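Long-range contacts in B-agarase (PDB 5Z6P), which breaks down agar as a glycoside hydrolase of family 50, probably by hydrolysing beta-galactosidic linkages in the polysaccharide: residues Leu545-Tyr550 with Asp586-Leu590; Leu591-Ser596 with Val629-Lys635; Phe669-Ala673 with Asn731-Gly735; Ser676-His680 with Asp719-Thr723. All coordinates share one frame; numbering follows the deposited sequence.

Contact 1 (Leu545-Tyr550 with Asp586-Leu590)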
loop_
_atom_site.group_PDB
_atom_site.type_symbol
_atom_site.label_atom_id
_atom_site.label_comp_id
_atom_site.label_asym_id
_atom_site.label_seq_id
_atom_site.Cartn_x
_atom_site.Cartn_y
_atom_site.Cartn_z
ATOM N N LEU A 545 27.769 -18.756 12.295
ATOM C CA LEU A 545 28.265 -17.551 11.653
ATOM C C LEU A 545 29.187 -16.758 12.600
ATOM O O LEU A 545 30.274 -16.356 12.217
ATOM C CB LEU A 545 27.094 -16.682 11.168
ATOM C CG LEU A 545 27.421 -15.485 10.274
ATOM C CD1 LEU A 545 26.184 -14.979 9.562
ATOM C CD2 LEU A 545 28.101 -14.306 11.013
ATOM N N LEU A 546 28.736 -16.511 13.821
ATOM C CA LEU A 546 29.530 -15.781 14.787
ATOM C C LEU A 546 30.793 -16.566 15.181
ATOM O O LEU A 546 31.848 -15.984 15.384
ATOM C CB LEU A 546 28.690 -15.451 16.026
ATOM C CG LEU A 546 27.555 -14.469 15.685
ATOM C CD1 LEU A 546 26.446 -14.440 16.734
ATOM C CD2 LEU A 546 28.110 -13.075 15.412
ATOM N N LYS A 547 30.667 -17.885 15.279
ATOM C CA LYS A 547 31.796 -18.739 15.641
ATOM C C LYS A 547 32.856 -18.693 14.529
ATOM O O LYS A 547 34.042 -18.699 14.791
ATOM C CB LYS A 547 31.311 -20.162 15.892
ATOM C CG LYS A 547 32.302 -21.097 16.508
ATOM C CD LYS A 547 31.572 -22.338 16.993
ATOM C CE LYS A 547 32.046 -23.581 16.282
ATOM N NZ LYS A 547 33.345 -24.080 16.803
ATOM N N THR A 548 32.416 -18.615 13.285
ATOM C CA THR A 548 33.340 -18.503 12.164
ATOM C C THR A 548 34.051 -17.142 12.166
ATOM O O THR A 548 35.246 -17.053 11.896
ATOM C CB THR A 548 32.593 -18.718 10.834
ATOM O OG1 THR A 548 32.178 -20.085 10.756
ATOM C CG2 THR A 548 33.478 -18.372 9.638
ATOM N N LYS A 549 33.313 -16.085 12.489
ATOM C CA LYS A 549 33.913 -14.769 12.602
ATOM C C LYS A 549 34.851 -14.613 13.816
ATOM O O LYS A 549 35.939 -14.076 13.676
ATOM C CB LYS A 549 32.843 -13.691 12.674
ATOM C CG LYS A 549 33.420 -12.325 12.940
ATOM C CD LYS A 549 32.365 -11.256 12.901
ATOM C CE LYS A 549 32.984 -9.888 12.855
ATOM N NZ LYS A 549 31.925 -8.877 12.904
ATOM N N TYR A 550 34.428 -15.066 14.998
ATOM C CA TYR A 550 35.174 -14.776 16.227
ATOM C C TYR A 550 36.056 -15.932 16.719
ATOM O O TYR A 550 36.977 -15.707 17.496
ATOM C CB TYR A 550 34.213 -14.351 17.349
ATOM C CG TYR A 550 33.599 -12.986 17.113
ATOM C CD1 TYR A 550 34.346 -11.834 17.284
ATOM C CD2 TYR A 550 32.286 -12.858 16.698
ATOM C CE1 TYR A 550 33.808 -10.594 17.055
ATOM C CE2 TYR A 550 31.722 -11.607 16.465
ATOM C CZ TYR A 550 32.496 -10.477 16.647
ATOM O OH TYR A 550 31.976 -9.228 16.437
ATOM N N ASP A 586 27.453 -7.163 13.297
ATOM C CA ASP A 586 27.077 -8.574 13.374
ATOM C C ASP A 586 25.580 -8.793 13.077
ATOM O O ASP A 586 25.233 -9.723 12.377
ATOM C CB ASP A 586 27.456 -9.155 14.749
ATOM C CG ASP A 586 28.970 -9.320 14.917
ATOM O OD1 ASP A 586 29.645 -9.495 13.896
ATOM O OD2 ASP A 586 29.479 -9.267 16.050
ATOM N N TYR A 587 24.703 -7.937 13.595
ATOM C CA TYR A 587 23.277 -8.050 13.267
ATOM C C TYR A 587 23.077 -8.005 11.754
ATOM O O TYR A 587 22.279 -8.758 11.205
ATOM C CB TYR A 587 22.433 -6.940 13.930
ATOM C CG TYR A 587 22.508 -6.867 15.442
ATOM C CD1 TYR A 587 22.874 -7.968 16.202
ATOM C CD2 TYR A 587 22.198 -5.683 16.106
ATOM C CE1 TYR A 587 22.946 -7.888 17.596
ATOM C CE2 TYR A 587 22.267 -5.588 17.463
ATOM C CZ TYR A 587 22.641 -6.685 18.209
ATOM O OH TYR A 587 22.708 -6.555 19.563
ATOM N N ALA A 588 23.811 -7.118 11.087
ATOM C CA ALA A 588 23.750 -7.006 9.631
ATOM C C ALA A 588 24.151 -8.311 8.926
ATOM O O ALA A 588 23.466 -8.761 8.016
ATOM C CB ALA A 588 24.631 -5.868 9.158
ATOM N N LEU A 589 25.268 -8.898 9.339
ATOM C CA LEU A 589 25.694 -10.185 8.791
ATOM C C LEU A 589 24.602 -11.252 8.974
ATOM O O LEU A 589 24.298 -12.005 8.067
ATOM C CB LEU A 589 26.981 -10.663 9.468
ATOM C CG LEU A 589 28.268 -9.855 9.285
ATOM C CD1 LEU A 589 29.375 -10.440 10.152
ATOM C CD2 LEU A 589 28.687 -9.820 7.817
ATOM N N LEU A 590 24.049 -11.308 10.180
ATOM C CA LEU A 590 23.039 -12.297 10.531
ATOM C C LEU A 590 21.774 -12.106 9.687
ATOM O O LEU A 590 21.278 -13.062 9.136
ATOM C CB LEU A 590 22.706 -12.220 12.024
ATOM C CG LEU A 590 23.873 -12.503 12.985
ATOM C CD1 LEU A 590 23.471 -12.302 14.442
ATOM C CD2 LEU A 590 24.432 -13.905 12.784
#
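Leu545-Tyr550, the last turns of helix 537-550, meet Asp586-Leu590 of helix 581-609 with the two helices running in largely opposed directions, at 130°. The short axes approach no closer than 11.2 Å, so the space between the backbones is spanned by long side chains. At one end, Leu545 lies against the C-terminal part of the partner segment. Its CD1 packs on Leu590 CD2 at 3.8 Å, while its CD2 touches Leu589 CB, the two side chains crossing at about a right angle. Leu546 bridges to the polar end, its CD2 resting 3.9 Å from Asp586 CG.

There the buried Asp586 is held by both oxygens. Lys549 sets CG anti to N (chi1 174°) and runs extended to the carboxylate, where NZ makes a salt bridge of 2.6 Å to Asp586 OD1, on the syn side but somewhat out of the carboxylate plane. Tyr550 OH donates over 2.5 Å to the syn lone pair of Asp586 OD2. The tyrosine ring stands nearly perpendicular to the carboxylate, at 85°, and meets it with its edge, while Lys549 CG rests over a ring face. Trp560 NE1 also bonds to Asp586 OD2, and Ser559 OG to Tyr550 OH.

An apolar seam thus ends in a carboxylate gripped by three donors, which fixes its rotation and would be expected to keep it ionised despite its burial.

Contact 2 (Leu591-Ser596 with Val629-Lys635)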
loop_
_atom_site.group_PDB
_atom_site.type_symbol
_atom_site.label_atom_id
_atom_site.label_comp_id
_atom_site.label_asym_id
_atom_site.label_seq_id
_atom_site.Cartn_x
_atom_site.Cartn_y
_atom_site.Cartn_z
ATOM N N LEU A 591 21.282 -10.868 9.582
ATOM C CA LEU A 591 20.065 -10.580 8.817
ATOM C C LEU A 591 20.245 -10.968 7.344
ATOM O O LEU A 591 19.406 -11.663 6.758
ATOM C CB LEU A 591 19.683 -9.094 8.943
ATOM C CG LEU A 591 18.444 -8.588 8.222
ATOM C CD1 LEU A 591 17.195 -9.325 8.671
ATOM C CD2 LEU A 591 18.288 -7.082 8.425
ATOM N N GLU A 592 21.361 -10.550 6.762
ATOM C CA GLU A 592 21.622 -10.881 5.372
ATOM C C GLU A 592 21.751 -12.386 5.162
ATOM O O GLU A 592 21.232 -12.895 4.182
ATOM C CB GLU A 592 22.885 -10.178 4.847
ATOM C CG GLU A 592 23.259 -10.642 3.448
ATOM C CD GLU A 592 24.227 -9.726 2.731
ATOM O OE1 GLU A 592 24.509 -8.653 3.264
ATOM O OE2 GLU A 592 24.696 -10.079 1.633
ATOM N N ALA A 593 22.426 -13.101 6.064
ATOM C CA ALA A 593 22.536 -14.561 5.908
ATOM C C ALA A 593 21.150 -15.230 5.979
ATOM O O ALA A 593 20.837 -16.116 5.209
ATOM C CB ALA A 593 23.468 -15.173 6.973
ATOM N N PHE A 594 20.340 -14.795 6.928
ATOM C CA PHE A 594 18.973 -15.296 7.050
ATOM C C PHE A 594 18.181 -15.096 5.752
ATOM O O PHE A 594 17.674 -16.051 5.181
ATOM C CB PHE A 594 18.259 -14.615 8.224
ATOM C CG PHE A 594 16.750 -14.756 8.190
ATOM C CD1 PHE A 594 16.147 -15.976 8.417
ATOM C CD2 PHE A 594 15.948 -13.650 7.963
ATOM C CE1 PHE A 594 14.761 -16.100 8.405
ATOM C CE2 PHE A 594 14.579 -13.762 7.938
ATOM C CZ PHE A 594 13.982 -14.993 8.147
ATOM N N ALA A 595 18.088 -13.848 5.298
ATOM C CA ALA A 595 17.337 -13.530 4.103
ATOM C C ALA A 595 17.901 -14.242 2.878
ATOM O O ALA A 595 17.141 -14.714 2.046
ATOM C CB ALA A 595 17.305 -12.028 3.875
ATOM N N SER A 596 19.222 -14.339 2.768
ATOM C CA SER A 596 19.817 -14.978 1.581
ATOM C C SER A 596 19.324 -16.414 1.402
ATOM O O SER A 596 19.075 -16.854 0.278
ATOM C CB SER A 596 21.350 -14.960 1.648
ATOM O OG SER A 596 21.845 -13.639 1.616
ATOM N N VAL A 629 18.519 -7.104 3.359
ATOM C CA VAL A 629 17.609 -8.013 2.675
ATOM C C VAL A 629 17.531 -7.692 1.172
ATOM O O VAL A 629 17.252 -8.565 0.362
ATOM C CB VAL A 629 16.181 -8.020 3.333
ATOM C CG1 VAL A 629 16.278 -8.486 4.802
ATOM C CG2 VAL A 629 15.497 -6.665 3.238
ATOM N N VAL A 630 17.841 -6.464 0.785
ATOM C CA VAL A 630 17.938 -6.153 -0.641
ATOM C C VAL A 630 19.160 -6.847 -1.264
ATOM O O VAL A 630 19.052 -7.478 -2.301
ATOM C CB VAL A 630 18.012 -4.623 -0.912
ATOM C CG1 VAL A 630 18.376 -4.354 -2.369
ATOM C CG2 VAL A 630 16.670 -3.938 -0.562
ATOM N N ARG A 631 20.313 -6.761 -0.612
ATOM C CA ARG A 631 21.485 -7.493 -1.105
ATOM C C ARG A 631 21.195 -9.004 -1.142
ATOM O O ARG A 631 21.588 -9.685 -2.070
ATOM C CB ARG A 631 22.728 -7.184 -0.258
ATOM C CG ARG A 631 23.308 -5.805 -0.527
ATOM C CD ARG A 631 24.703 -5.589 0.076
ATOM N NE ARG A 631 24.635 -4.935 1.380
ATOM C CZ ARG A 631 24.794 -5.600 2.499
ATOM N NH1 ARG A 631 25.031 -6.882 2.403
ATOM N NH2 ARG A 631 24.708 -5.015 3.686
ATOM N N ALA A 632 20.441 -9.513 -0.179
ATOM C CA ALA A 632 20.128 -10.938 -0.189
ATOM C C ALA A 632 19.261 -11.284 -1.400
ATOM O O ALA A 632 19.444 -12.322 -2.047
ATOM C CB ALA A 632 19.437 -11.342 1.095
ATOM N N ALA A 633 18.317 -10.407 -1.708
ATOM C CA ALA A 633 17.407 -10.678 -2.805
ATOM C C ALA A 633 18.195 -10.651 -4.099
ATOM O O ALA A 633 18.058 -11.526 -4.936
ATOM C CB ALA A 633 16.274 -9.668 -2.846
ATOM N N ALA A 634 19.038 -9.635 -4.227
ATOM C CA ALA A 634 19.841 -9.443 -5.420
ATOM C C ALA A 634 20.682 -10.694 -5.797
ATOM O O ALA A 634 20.992 -10.882 -6.959
ATOM C CB ALA A 634 20.743 -8.205 -5.240
ATOM N N LYS A 635 20.990 -11.566 -4.828
ATOM C CA LYS A 635 21.799 -12.774 -5.080
ATOM C C LYS A 635 21.031 -13.818 -5.866
ATOM O O LYS A 635 21.626 -14.664 -6.516
ATOM C CB LYS A 635 22.276 -13.430 -3.769
ATOM C CG LYS A 635 23.058 -12.527 -2.850
ATOM C CD LYS A 635 23.520 -13.255 -1.589
ATOM C CE LYS A 635 24.225 -12.289 -0.656
ATOM N NZ LYS A 635 24.482 -12.907 0.664
HETATM O O HOH W 1 26.689 -8.870 0.518
HETATM O O HOH W 2 25.091 -7.701 5.750
#
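The carboxylate of Glu592 and the guanidinium of Arg631 meet with their planes 49° apart, Glu592 OE1 lying at the guanidinium edge near its plane. The two groups are modelled too close together, so the direct pairing is doubtful in detail. Water 2, in the guanidinium plane at its edge, donates to Glu592 OE1 over 2.7 Å, and water 1 donates to Glu592 OE2; both reach the arginine only weakly.

Glu592 carries CG anti to N (chi1 173°) and extends from there to the partner helix. Lys635 crosses it at about a right angle, and its NZ takes the anti lone pair of Glu592 OE2 at 3.0 Å. The same NZ donates to Ser596 OG at 2.9 Å. That hydroxyl in turn donates to Glu592 O at 2.7 Å, from the opposite face of the carbonyl to Ser596 N.

Beneath these polar groups Ala595 CB meets Ala632 CB at 3.6 Å, and Val629 CG1 touches both Ala595 CB and Leu591 CG.

With axes 8.1 Å apart and inclined at 36°, helices 581-609 and 627-634 run roughly parallel. They flank strand 614-615 in the chain, an order consistent with neighbouring outer helices of the (beta/alpha)8 barrel of this family, here linked by polar side chains centred on Glu592 and Lys635.

Contact 3 (Phe669-Ala673 with Asn731-Gly735)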
loop_
_atom_site.group_PDB
_atom_site.type_symbol
_atom_site.label_atom_id
_atom_site.label_comp_id
_atom_site.label_asym_id
_atom_site.label_seq_id
_atom_site.Cartn_x
_atom_site.Cartn_y
_atom_site.Cartn_z
ATOM N N PHE A 669 1.351 0.941 -6.390
ATOM C CA PHE A 669 1.280 2.366 -6.068
ATOM C C PHE A 669 -0.142 2.819 -6.363
ATOM O O PHE A 669 -0.849 2.166 -7.123
ATOM C CB PHE A 669 2.288 3.204 -6.873
ATOM C CG PHE A 669 1.953 3.347 -8.329
ATOM C CD1 PHE A 669 2.213 2.328 -9.222
ATOM C CD2 PHE A 669 1.420 4.530 -8.816
ATOM C CE1 PHE A 669 1.914 2.464 -10.571
ATOM C CE2 PHE A 669 1.113 4.687 -10.156
ATOM C CZ PHE A 669 1.356 3.655 -11.042
ATOM N N HIS A 670 -0.562 3.932 -5.782
ATOM C CA HIS A 670 -1.845 4.481 -6.198
ATOM C C HIS A 670 -2.058 5.926 -5.838
ATOM O O HIS A 670 -1.258 6.545 -5.139
ATOM C CB HIS A 670 -3.014 3.626 -5.645
ATOM C CG HIS A 670 -3.164 3.638 -4.152
ATOM N ND1 HIS A 670 -3.513 2.512 -3.436
ATOM C CD2 HIS A 670 -3.064 4.639 -3.249
ATOM C CE1 HIS A 670 -3.598 2.819 -2.155
ATOM N NE2 HIS A 670 -3.344 4.105 -2.016
ATOM N N PHE A 671 -3.179 6.440 -6.328
ATOM C CA PHE A 671 -3.646 7.773 -6.008
ATOM C C PHE A 671 -5.175 7.778 -5.833
ATOM O O PHE A 671 -5.898 7.274 -6.683
ATOM C CB PHE A 671 -3.208 8.747 -7.111
ATOM C CG PHE A 671 -1.727 8.833 -7.261
ATOM C CD1 PHE A 671 -0.973 9.548 -6.356
ATOM C CD2 PHE A 671 -1.076 8.162 -8.285
ATOM C CE1 PHE A 671 0.394 9.608 -6.490
ATOM C CE2 PHE A 671 0.289 8.226 -8.410
ATOM C CZ PHE A 671 1.020 8.947 -7.517
ATOM N N GLY A 672 -5.647 8.316 -4.713
ATOM C CA GLY A 672 -7.067 8.474 -4.490
ATOM C C GLY A 672 -7.542 9.881 -4.156
ATOM O O GLY A 672 -6.745 10.780 -3.884
ATOM N N ALA A 673 -8.857 10.074 -4.187
ATOM C CA ALA A 673 -9.447 11.371 -3.871
ATOM C C ALA A 673 -10.737 11.147 -3.094
ATOM O O ALA A 673 -11.059 10.016 -2.740
ATOM C CB ALA A 673 -9.693 12.176 -5.128
ATOM N N ASN A 731 -10.771 0.877 2.376
ATOM C CA ASN A 731 -11.937 1.626 1.893
ATOM C C ASN A 731 -11.582 2.866 1.085
ATOM O O ASN A 731 -12.193 3.925 1.250
ATOM C CB ASN A 731 -12.825 2.020 3.088
ATOM C CG ASN A 731 -12.088 2.859 4.114
ATOM O OD1 ASN A 731 -10.861 2.919 4.111
ATOM N ND2 ASN A 731 -12.831 3.517 4.989
ATOM N N TYR A 732 -10.607 2.712 0.192
ATOM C CA TYR A 732 -9.994 3.828 -0.502
ATOM C C TYR A 732 -10.551 4.017 -1.892
ATOM O O TYR A 732 -10.818 3.052 -2.595
ATOM C CB TYR A 732 -8.472 3.626 -0.641
ATOM C CG TYR A 732 -7.720 3.213 0.597
ATOM C CD1 TYR A 732 -8.184 3.542 1.862
ATOM C CD2 TYR A 732 -6.530 2.506 0.496
ATOM C CE1 TYR A 732 -7.487 3.173 2.989
ATOM C CE2 TYR A 732 -5.814 2.133 1.621
ATOM C CZ TYR A 732 -6.302 2.476 2.867
ATOM O OH TYR A 732 -5.632 2.123 4.001
ATOM N N ASN A 733 -10.659 5.272 -2.310
ATOM C CA ASN A 733 -10.923 5.568 -3.709
ATOM C C ASN A 733 -9.665 5.374 -4.547
ATOM O O ASN A 733 -9.036 6.337 -4.915
ATOM C CB ASN A 733 -11.468 7.010 -3.863
ATOM C CG ASN A 733 -11.514 7.478 -5.306
ATOM O OD1 ASN A 733 -11.139 8.606 -5.609
ATOM N ND2 ASN A 733 -11.941 6.603 -6.203
ATOM N N ILE A 734 -9.311 4.128 -4.859
ATOM C CA ILE A 734 -8.067 3.865 -5.593
ATOM C C ILE A 734 -8.231 3.113 -6.905
ATOM O O ILE A 734 -7.262 2.814 -7.576
ATOM C CB ILE A 734 -7.070 3.076 -4.722
ATOM C CG1 ILE A 734 -7.714 1.774 -4.211
ATOM C CG2 ILE A 734 -6.575 3.953 -3.601
ATOM C CD1 ILE A 734 -6.720 0.756 -3.696
ATOM N N GLY A 735 -9.462 2.819 -7.289
ATOM C CA GLY A 735 -9.665 2.038 -8.479
ATOM C C GLY A 735 -9.473 2.779 -9.792
ATOM O O GLY A 735 -9.588 4.003 -9.867
#
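His670 and Ile734 form the tight half of this buried contact between two loops. Ile734 CG2 sits over the centre of the imidazole, 3.3 Å from its centroid and only 6° off the ring normal, a CH-pi contact in which the methyl touches all five ring atoms almost evenly. Both side chains are turned for it: His670 places CG between its backbone N and carbonyl carbon (chi1 66°), and Ile734 does the same with CG1, which leaves CG2 to point at the ring and brings CD1 to 3.7 Å from His670 ND1. The backbones also come close at Gly672, whose CA lies 2.9 Å from Asn733 O; Asn733 is the central residue of an inverse gamma turn.

On the looser side stands Tyr732, the one partly exposed residue of the contact. Its CD2 comes no nearer than 4.0 Å to His670 CE1, the two side chains crossing at about a right angle, and its ring also meets that of His680.

Beyond the glycine, Ala673 N donates to Asn733 OD1 over 3.1 Å, with the donor tilted 27° from the amide plane. Gln689 NE2 donates to the same oxygen. This pairing matters because Ala673 O, another acceptor, lies only 3.2 Å from Asn733 OD1. The two N-H donors would offset that repulsion, so the buried amide serves as a polar tie beside the CH-pi contact, joining the loops that follow strands 664-668 and 709-714.

Contact 4 (Ser676-His680 with Asp719-Thr723)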
loop_
_atom_site.group_PDB
_atom_site.type_symbol
_atom_site.label_atom_id
_atom_site.label_comp_id
_atom_site.label_asym_id
_atom_site.label_seq_id
_atom_site.Cartn_x
_atom_site.Cartn_y
_atom_site.Cartn_z
ATOM N N SER A 676 -15.428 11.260 -5.254
ATOM C CA SER A 676 -16.363 10.246 -5.745
ATOM C C SER A 676 -17.091 9.600 -4.571
ATOM O O SER A 676 -17.577 8.493 -4.669
ATOM C CB SER A 676 -15.656 9.190 -6.606
ATOM O OG SER A 676 -14.675 8.469 -5.881
ATOM N N GLY A 677 -17.142 10.316 -3.454
ATOM C CA GLY A 677 -18.000 9.954 -2.346
ATOM C C GLY A 677 -17.437 8.972 -1.342
ATOM O O GLY A 677 -18.185 8.344 -0.625
ATOM N N PHE A 678 -16.114 8.864 -1.294
ATOM C CA PHE A 678 -15.422 7.957 -0.388
ATOM C C PHE A 678 -15.136 8.655 0.925
ATOM O O PHE A 678 -15.188 9.869 1.003
ATOM C CB PHE A 678 -14.110 7.454 -1.035
ATOM C CG PHE A 678 -14.308 6.287 -1.937
ATOM C CD1 PHE A 678 -15.000 6.428 -3.127
ATOM C CD2 PHE A 678 -13.836 5.034 -1.581
ATOM C CE1 PHE A 678 -15.217 5.344 -3.947
ATOM C CE2 PHE A 678 -14.045 3.942 -2.384
ATOM C CZ PHE A 678 -14.738 4.088 -3.577
ATOM N N PHE A 679 -14.845 7.886 1.959
ATOM C CA PHE A 679 -14.469 8.449 3.237
ATOM C C PHE A 679 -12.953 8.484 3.453
ATOM O O PHE A 679 -12.481 9.048 4.423
ATOM C CB PHE A 679 -15.122 7.665 4.376
ATOM C CG PHE A 679 -16.622 7.599 4.288
ATOM C CD1 PHE A 679 -17.394 8.728 4.527
ATOM C CD2 PHE A 679 -17.262 6.408 3.986
ATOM C CE1 PHE A 679 -18.785 8.675 4.453
ATOM C CE2 PHE A 679 -18.657 6.344 3.919
ATOM C CZ PHE A 679 -19.415 7.485 4.143
ATOM N N HIS A 680 -12.208 7.846 2.563
ATOM C CA HIS A 680 -10.759 7.676 2.697
ATOM C C HIS A 680 -10.170 7.748 1.294
ATOM O O HIS A 680 -10.602 7.010 0.434
ATOM C CB HIS A 680 -10.441 6.326 3.373
ATOM C CG HIS A 680 -9.065 6.228 3.963
ATOM N ND1 HIS A 680 -7.916 6.523 3.258
ATOM C CD2 HIS A 680 -8.658 5.829 5.189
ATOM C CE1 HIS A 680 -6.865 6.320 4.030
ATOM N NE2 HIS A 680 -7.289 5.908 5.210
ATOM N N ASP A 719 -12.132 0.105 -7.480
ATOM C CA ASP A 719 -12.350 0.812 -6.216
ATOM C C ASP A 719 -12.528 -0.168 -5.033
ATOM O O ASP A 719 -13.168 -1.210 -5.198
ATOM C CB ASP A 719 -13.602 1.707 -6.316
ATOM C CG ASP A 719 -13.280 3.166 -6.635
ATOM O OD1 ASP A 719 -12.089 3.538 -6.629
ATOM O OD2 ASP A 719 -14.237 3.949 -6.863
ATOM N N SER A 720 -11.974 0.161 -3.862
ATOM C CA SER A 720 -12.396 -0.491 -2.619
ATOM C C SER A 720 -13.887 -0.247 -2.396
ATOM O O SER A 720 -14.392 0.788 -2.802
ATOM C CB SER A 720 -11.658 0.049 -1.388
ATOM O OG SER A 720 -10.255 0.042 -1.512
ATOM N N PRO A 721 -14.577 -1.167 -1.695
ATOM C CA PRO A 721 -15.938 -0.829 -1.250
ATOM C C PRO A 721 -15.894 0.372 -0.326
ATOM O O PRO A 721 -14.951 0.487 0.440
ATOM C CB PRO A 721 -16.403 -2.082 -0.498
ATOM C CG PRO A 721 -15.510 -3.168 -0.955
ATOM C CD PRO A 721 -14.195 -2.530 -1.302
ATOM N N ILE A 722 -16.883 1.256 -0.407
ATOM C CA ILE A 722 -16.886 2.483 0.396
ATOM C C ILE A 722 -17.030 2.129 1.870
ATOM O O ILE A 722 -16.545 2.839 2.753
ATOM C CB ILE A 722 -18.024 3.453 -0.057
ATOM C CG1 ILE A 722 -17.744 3.956 -1.477
ATOM C CG2 ILE A 722 -18.167 4.636 0.894
ATOM C CD1 ILE A 722 -18.855 4.771 -2.090
ATOM N N THR A 723 -17.676 0.996 2.119
ATOM C CA THR A 723 -17.858 0.467 3.469
ATOM C C THR A 723 -16.705 -0.455 3.884
ATOM O O THR A 723 -16.723 -1.042 4.948
ATOM C CB THR A 723 -19.189 -0.310 3.565
ATOM O OG1 THR A 723 -19.339 -1.099 2.387
ATOM C CG2 THR A 723 -20.376 0.645 3.669
HETATM O O HOH W 3 -14.671 5.135 1.929
#
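Phe678 lays its ring against Ile722, with Ser720 O at its edge, and the neighbours change from apolar to polar toward the tip. From CB the ring extends across to the partner loop, and from CG onward it lies under Ile722 CG1, which stands over its centre, 3.7 Å from the centroid and 11° off the normal, in a CH-pi contact. Farther out, CE1 comes within 3.4 Å of Asp719 OD2, while CE2 points at Ser720 O, 3.2 Å away and in the ring plane. The tip, CZ, lies near both oxygens. Asp719 OD2 is itself hydrogen-bonded to Tyr744 OH.

Ile722 holds CG1 anti to its carbonyl carbon (chi1 -66°) and CG2 anti to N, which splits the two branches between two rings: CG1 faces Phe678, whereas CG2 meets Phe679 CE2 at 3.5 Å. Water 3 joins the backbones beside them, accepting from Phe679 N at 2.8 Å and donating to Ile722 O at 3.1 Å.

Phe679 also stacks on Tyr153 of the agarase CBM-like domain. Both loops follow parallel neighbouring strands, 664-668 and 709-714, a position consistent with the C-terminal end of the (beta/alpha)8 barrel expected for this family.

Overall arrangement
The four contacts fall into two pairs. Contacts 1 and 2 share helix 581-609, with centres 14 Å apart, and join where Leu545 CD1 packs on Ala593 CB at 3.8 Å. Contacts 3 and 4, centred 9 Å apart, are nested: the loop closed by contact 3 contains contact 4. Asp719 OD1 links them through probable hydrogen bonds from Gly735 N (2.8 Å) and Asn733 ND2 (3.1 Å). Between the pairs, the nearest atoms of contacts 2 and 3 are about 17 Å apart, and contacts 1 and 4 lie on opposite sides of the chain's centre. In barrels of this kind the strand-end loops, as in contacts 3 and 4, usually border the substrate cleft.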